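Peptidoglycan-recognition protein-LC isoform LCa (Drosophila melanogaster, PDB 2F2L) activates the fly imd/Relish immune pathway in response to Gram-negative peptidoglycan, probably as a pattern-recognition receptor whose extracellular amidase-like domain forms this chain. Local coordinates at residues R137-A140 with S141-M145. Residues are numbered along the deposited sequence; the frame is centred on the assembly and turned at random.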
loop_
_atom_site.group_PDB
_atom_site.type_symbol
_atom_site.label_atom_id
_atom_site.label_comp_id
_atom_site.label_asym_id
_atom_site.label_seq_id
_atom_site.Cartn_x
_atom_site.Cartn_y
_atom_site.Cartn_z
ATOM N N ARG A 137 -7.851 22.344 -20.301
ATOM C CA ARG A 137 -8.759 21.388 -20.887
ATOM C C ARG A 137 -8.819 20.119 -20.006
ATOM O O ARG A 137 -7.783 19.602 -19.559
ATOM C CB ARG A 137 -8.261 21.073 -22.295
ATOM C CG ARG A 137 -8.853 19.857 -22.927
ATOM C CD ARG A 137 -8.214 19.622 -24.302
ATOM N NE ARG A 137 -8.766 18.430 -24.942
ATOM C CZ ARG A 137 -8.220 17.787 -25.966
ATOM N NH1 ARG A 137 -7.055 18.181 -26.475
ATOM N NH2 ARG A 137 -8.845 16.719 -26.457
ATOM N N PHE A 138 -10.036 19.643 -19.743
ATOM C CA PHE A 138 -10.279 18.370 -19.046
ATOM C C PHE A 138 -10.820 17.421 -20.116
ATOM O O PHE A 138 -11.776 17.758 -20.831
ATOM C CB PHE A 138 -11.279 18.608 -17.907
ATOM C CG PHE A 138 -11.533 17.414 -16.993
ATOM C CD1 PHE A 138 -10.566 16.440 -16.754
ATOM C CD2 PHE A 138 -12.745 17.314 -16.323
ATOM C CE1 PHE A 138 -10.824 15.365 -15.906
ATOM C CE2 PHE A 138 -13.013 16.236 -15.468
ATOM C CZ PHE A 138 -12.041 15.265 -15.250
ATOM N N THR A 139 -10.189 16.266 -20.291
ATOM C CA THR A 139 -10.610 15.337 -21.350
ATOM C C THR A 139 -10.487 13.877 -20.958
ATOM O O THR A 139 -9.923 13.550 -19.924
ATOM C CB THR A 139 -9.836 15.575 -22.666
ATOM O OG1 THR A 139 -10.483 14.875 -23.740
ATOM C CG2 THR A 139 -8.428 15.123 -22.573
ATOM N N ALA A 140 -11.036 13.017 -21.811
ATOM C CA ALA A 140 -10.986 11.583 -21.634
ATOM C C ALA A 140 -9.719 11.040 -22.234
ATOM O O ALA A 140 -9.321 11.409 -23.358
ATOM C CB ALA A 140 -12.191 10.926 -22.290
ATOM N N SER A 141 -9.092 10.140 -21.487
ATOM C CA SER A 141 -7.975 9.375 -21.997
ATOM C C SER A 141 -8.323 8.677 -23.310
ATOM O O SER A 141 -7.474 8.560 -24.189
ATOM C CB SER A 141 -7.493 8.365 -20.948
ATOM O OG SER A 141 -8.492 7.408 -20.656
ATOM N N SER A 142 -9.578 8.248 -23.451
ATOM C CA SER A 142 -10.006 7.517 -24.633
ATOM C C SER A 142 -10.137 8.398 -25.878
ATOM O O SER A 142 -9.988 7.913 -26.993
ATOM C CB SER A 142 -11.340 6.812 -24.383
ATOM O OG SER A 142 -12.348 7.746 -24.077
ATOM N N LYS A 143 -10.446 9.674 -25.685
ATOM C CA LYS A 143 -10.495 10.630 -26.795
ATOM C C LYS A 143 -9.082 10.832 -27.346
ATOM O O LYS A 143 -8.884 10.908 -28.550
ATOM C CB LYS A 143 -11.109 11.961 -26.333
ATOM C CG LYS A 143 -10.949 13.121 -27.322
ATOM C CD LYS A 143 -12.049 14.186 -27.176
ATOM C CE LYS A 143 -11.824 15.357 -28.145
ATOM N NZ LYS A 143 -13.098 15.954 -28.688
ATOM N N LEU A 144 -8.101 10.884 -26.450
ATOM C CA LEU A 144 -6.705 11.096 -26.830
ATOM C C LEU A 144 -6.114 9.888 -27.559
ATOM O O LEU A 144 -5.328 10.039 -28.496
ATOM C CB LEU A 144 -5.865 11.420 -25.580
ATOM C CG LEU A 144 -6.183 12.734 -24.870
ATOM C CD1 LEU A 144 -5.357 12.865 -23.580
ATOM C CD2 LEU A 144 -5.936 13.927 -25.786
ATOM N N MET A 145 -6.494 8.692 -27.116
ATOM C CA MET A 145 -6.018 7.439 -27.705
ATOM C C MET A 145 -7.213 6.513 -27.859
ATOM O O MET A 145 -7.453 5.656 -27.007
ATOM C CB MET A 145 -4.939 6.802 -26.814
ATOM C CG MET A 145 -3.662 7.624 -26.733
ATOM S SD MET A 145 -2.345 6.903 -25.708
ATOM C CE MET A 145 -1.130 8.183 -25.809
#
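Ala140 closes the strand and serves as N-cap of the short helix 141-144: its carbonyl O takes two weak backbone hydrogen bonds, a bent one from Lys143 N (3.1 Å, N-H...O 128°) and a straighter, longer one from Leu144 N (3.4 Å, 155°). This single turn folds Lys143 and Leu144 back over the strand, where they straddle Thr139. The hydroxyl branch of Thr139 meets the aliphatic part of Lys143, with OG1 3.8 Å from Lys143 CD, the two side chains crossing at about a right angle. The methyl branch goes to the leucine instead, Thr139 CG2 lying 3.9 Å from Leu144 CD1. Chi1 of -167° sets OG1 opposite the backbone N and leaves CG2 between N and the carbonyl carbon, dividing the two branches between the two partners. Arg137, two residues back on the same face and extended from CG to NE, brings NH2 to 3.7 Å from Lys143 CE and alongside Leu144 CD2. Arg137 NH2 lies 4.9 Å from Lys143 NZ, and the terminal carboxylate of Ser167, hydrogen-bonded to both Lys143 NZ and Thr139 OG1, probably offsets these two nearby positive charges. Ser142 OG rests 3.7 Å from Ala140 CB, and Tyr157 of helix 154-158 touches both residues. Ser141 turns inward, where its OG hydrogen-bonds Tyr157 OH. The contact thus forms a strand-to-helix corner at an outer edge of the amidase-like domain's mixed sheet, strand 136-140 running parallel to strand 24-31, with Leu144 packed against Ile28 of that strand and Tyr93 of helix 91-94.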